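ATP-dependent helicase FUN30 (Saccharomyces cerevisiae S288c, PDB 5GN1) remodels nucleosomes at the expense of ATP, promotes DNA end resection at double-strand breaks and is required for heterochromatin organisation. Local coordinates at residues L206-F211 with N274-F279. Numbering follows the deposited sequence.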
ATOM      1  N   LEU A 206       4.213 -15.669  -1.682  1.00 17.15           N
ATOM      2  CA  LEU A 206       4.825 -14.348  -1.834  1.00 18.25           C
ATOM      3  C   LEU A 206       3.732 -13.289  -1.915  1.00 17.71           C
ATOM      4  O   LEU A 206       2.764 -13.456  -2.661  1.00 16.26           O
ATOM      5  CB  LEU A 206       5.679 -14.267  -3.097  1.00 17.82           C
ATOM      6  CG  LEU A 206       6.620 -15.444  -3.363  1.00 15.65           C
ATOM      7  CD1 LEU A 206       7.383 -15.231  -4.670  1.00 15.75           C
ATOM      8  CD2 LEU A 206       7.550 -15.614  -2.168  1.00 13.05           C
ATOM      9  N   ILE A 207       3.886 -12.203  -1.159  1.00 17.20           N
ATOM     10  CA  ILE A 207       2.964 -11.065  -1.229  1.00 14.17           C
ATOM     11  C   ILE A 207       3.738  -9.859  -1.757  1.00 18.88           C
ATOM     12  O   ILE A 207       4.762  -9.477  -1.179  1.00 16.00           O
ATOM     13  CB  ILE A 207       2.323 -10.750   0.129  1.00 15.11           C
ATOM     14  CG1 ILE A 207       1.722 -12.020   0.730  1.00 14.38           C
ATOM     15  CG2 ILE A 207       1.223  -9.676  -0.045  1.00 15.68           C
ATOM     16  CD1 ILE A 207       1.093 -11.825   2.101  1.00 15.87           C
ATOM     17  N   PHE A 208       3.252  -9.267  -2.854  1.00 16.09           N
ATOM     18  CA  PHE A 208       3.894  -8.118  -3.489  1.00 19.14           C
ATOM     19  C   PHE A 208       3.039  -6.863  -3.347  1.00 21.60           C
ATOM     20  O   PHE A 208       1.814  -6.921  -3.501  1.00 18.22           O
ATOM     21  CB  PHE A 208       4.120  -8.371  -4.983  1.00 16.46           C
ATOM     22  CG  PHE A 208       5.183  -9.363  -5.271  1.00 15.93           C
ATOM     23  CD1 PHE A 208       6.508  -8.979  -5.304  1.00 17.13           C
ATOM     24  CD2 PHE A 208       4.856 -10.691  -5.529  1.00 19.90           C
ATOM     25  CE1 PHE A 208       7.507  -9.909  -5.574  1.00 21.91           C
ATOM     26  CE2 PHE A 208       5.841 -11.622  -5.811  1.00 20.06           C
ATOM     27  CZ  PHE A 208       7.168 -11.233  -5.835  1.00 22.09           C
ATOM     28  N   SER A 209       3.689  -5.718  -3.104  1.00 19.86           N
ATOM     29  CA  SER A 209       3.006  -4.430  -3.129  1.00 19.75           C
ATOM     30  C   SER A 209       3.904  -3.371  -3.749  1.00 21.42           C
ATOM     31  O   SER A 209       5.126  -3.397  -3.585  1.00 19.95           O
ATOM     32  CB  SER A 209       2.585  -3.953  -1.725  1.00 19.97           C
ATOM     33  OG  SER A 209       1.948  -2.685  -1.813  1.00 24.50           O
ATOM     34  N   LEU A 210       3.279  -2.427  -4.452  1.00 22.54           N
ATOM     35  CA  LEU A 210       4.005  -1.279  -4.981  1.00 28.18           C
ATOM     36  C   LEU A 210       4.264  -0.219  -3.925  1.00 25.98           C
ATOM     37  O   LEU A 210       4.973   0.753  -4.208  1.00 24.53           O
ATOM     38  CB  LEU A 210       3.241  -0.651  -6.156  1.00 22.87           C
ATOM     39  CG  LEU A 210       3.454  -1.324  -7.516  1.00 28.51           C
ATOM     40  CD1 LEU A 210       2.498  -0.768  -8.558  1.00 33.49           C
ATOM     41  CD2 LEU A 210       4.895  -1.156  -7.976  1.00 26.45           C
ATOM     42  N   PHE A 211       3.727  -0.393  -2.720  1.00 21.51           N
ATOM     43  CA  PHE A 211       3.774   0.617  -1.669  1.00 22.75           C
ATOM     44  C   PHE A 211       4.520   0.041  -0.477  1.00 19.73           C
ATOM     45  O   PHE A 211       4.058  -0.933   0.129  1.00 17.62           O
ATOM     46  CB  PHE A 211       2.360   1.035  -1.245  1.00 22.45           C
ATOM     47  CG  PHE A 211       1.576   1.737  -2.313  1.00 27.14           C
ATOM     48  CD1 PHE A 211       0.776   1.024  -3.194  1.00 24.31           C
ATOM     49  CD2 PHE A 211       1.617   3.126  -2.425  1.00 30.28           C
ATOM     50  CE1 PHE A 211       0.042   1.681  -4.185  1.00 28.52           C
ATOM     51  CE2 PHE A 211       0.882   3.792  -3.400  1.00 33.64           C
ATOM     52  CZ  PHE A 211       0.096   3.070  -4.284  1.00 34.84           C
ATOM     53  N   ASN A 274       4.703 -21.563  -4.041  1.00 18.40           N
ATOM     54  CA  ASN A 274       3.948 -21.737  -5.282  1.00 20.84           C
ATOM     55  C   ASN A 274       2.658 -20.925  -5.286  1.00 22.07           C
ATOM     56  O   ASN A 274       1.749 -21.217  -6.073  1.00 22.19           O
ATOM     57  CB  ASN A 274       3.663 -23.220  -5.579  1.00 21.66           C
ATOM     58  CG  ASN A 274       2.711 -23.864  -4.585  1.00 23.04           C
ATOM     59  OD1 ASN A 274       2.889 -23.761  -3.373  1.00 22.19           O
ATOM     60  ND2 ASN A 274       1.701 -24.565  -5.102  1.00 28.02           N
ATOM     61  N   ASN A 275       2.571 -19.897  -4.431  1.00 16.77           N
ATOM     62  CA  ASN A 275       1.452 -18.968  -4.416  1.00 17.47           C
ATOM     63  C   ASN A 275       1.984 -17.547  -4.423  1.00 18.97           C
ATOM     64  O   ASN A 275       3.015 -17.256  -3.813  1.00 17.87           O
ATOM     65  CB  ASN A 275       0.554 -19.171  -3.203  1.00 19.60           C
ATOM     66  CG  ASN A 275      -0.020 -20.567  -3.154  1.00 24.31           C
ATOM     67  OD1 ASN A 275      -1.084 -20.833  -3.718  1.00 20.23           O
ATOM     68  ND2 ASN A 275       0.683 -21.466  -2.485  1.00 21.76           N
ATOM     69  N   VAL A 276       1.272 -16.669  -5.124  1.00 17.73           N
ATOM     70  CA  VAL A 276       1.654 -15.272  -5.249  1.00 16.99           C
ATOM     71  C   VAL A 276       0.393 -14.436  -5.080  1.00 16.65           C
ATOM     72  O   VAL A 276      -0.621 -14.705  -5.729  1.00 19.26           O
ATOM     73  CB  VAL A 276       2.334 -14.977  -6.605  1.00 15.50           C
ATOM     74  CG1 VAL A 276       2.576 -13.467  -6.737  1.00 18.51           C
ATOM     75  CG2 VAL A 276       3.661 -15.733  -6.724  1.00 19.16           C
ATOM     76  N   ILE A 277       0.445 -13.450  -4.187  1.00 15.10           N
ATOM     77  CA  ILE A 277      -0.642 -12.509  -3.982  1.00 17.04           C
ATOM     78  C   ILE A 277      -0.135 -11.140  -4.386  1.00 22.54           C
ATOM     79  O   ILE A 277       0.863 -10.656  -3.835  1.00 18.03           O
ATOM     80  CB  ILE A 277      -1.134 -12.506  -2.530  1.00 18.24           C
ATOM     81  CG1 ILE A 277      -1.615 -13.905  -2.136  1.00 14.39           C
ATOM     82  CG2 ILE A 277      -2.246 -11.481  -2.356  1.00 21.58           C
ATOM     83  CD1 ILE A 277      -2.075 -13.984  -0.717  1.00 17.89           C
ATOM     84  N   ILE A 278      -0.806 -10.532  -5.362  1.00 19.32           N
ATOM     85  CA  ILE A 278      -0.508  -9.172  -5.801  1.00 20.16           C
ATOM     86  C   ILE A 278      -1.442  -8.287  -4.990  1.00 22.19           C
ATOM     87  O   ILE A 278      -2.650  -8.251  -5.245  1.00 21.08           O
ATOM     88  CB  ILE A 278      -0.726  -9.000  -7.307  1.00 22.14           C
ATOM     89  CG1 ILE A 278       0.071 -10.038  -8.090  1.00 20.89           C
ATOM     90  CG2 ILE A 278      -0.321  -7.595  -7.759  1.00 20.98           C
ATOM     91  CD1 ILE A 278       1.543  -9.857  -7.969  1.00 22.26           C
ATOM     92  N   PHE A 279      -0.905  -7.622  -3.958  1.00 20.59           N
ATOM     93  CA  PHE A 279      -1.792  -6.875  -3.074  1.00 19.38           C
ATOM     94  C   PHE A 279      -2.390  -5.678  -3.798  1.00 23.78           C
ATOM     95  O   PHE A 279      -3.537  -5.297  -3.533  1.00 25.46           O
ATOM     96  CB  PHE A 279      -1.050  -6.441  -1.817  1.00 17.74           C
ATOM     97  CG  PHE A 279      -1.949  -5.953  -0.711  1.00 19.79           C
ATOM     98  CD1 PHE A 279      -2.528  -6.851   0.181  1.00 21.27           C
ATOM     99  CD2 PHE A 279      -2.204  -4.596  -0.550  1.00 23.39           C
ATOM    100  CE1 PHE A 279      -3.359  -6.405   1.201  1.00 24.30           C
ATOM    101  CE2 PHE A 279      -3.020  -4.139   0.480  1.00 21.81           C
ATOM    102  CZ  PHE A 279      -3.597  -5.047   1.357  1.00 21.73           C
TER
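F208 lays one edge of its ring against V276, CD2 lying 3.8 Å from V276 CG1, and the same ring atom meets I278 CD1 at 4.2 Å, obliquely. V276 presents that methyl because CG1 stands anti to its own backbone N (chi1 174°). Beneath these side chains, strands 206-209 and 275-278 run parallel, their axes 21° apart, and four backbone bonds close the ladder: L206 N to N275 O, I277 N to L206 O, F208 N to I277 O and F279 N to F208 O. The four bonds span 2.8 to 2.9 Å. I207 CA adds a CA-H...O contact to I277 O at 3.4 Å. The pair forms the middle of the six-stranded parallel sheet of the RecA-like C-terminal ATPase lobe of an SNF2 remodeller, with strands 256-260 and 304-311 flanking it. On the face of I207 and I277 packing between the two strands is looser, I207 CG1 staying 4.4 Å from I277 CB; helix 212-224 covers I207 there and helix 185-200 covers I277. Beyond S209 the chain of 206-211 leaves the ladder. S209 OG accepts from F211 N at 3.0 Å in an ST turn leading into helix 212-224, and also hydrogen-bonds D280 OD2, whose partner oxygen OD1 takes L210 N. L210, partly exposed, packs instead against T261, S282 and D341.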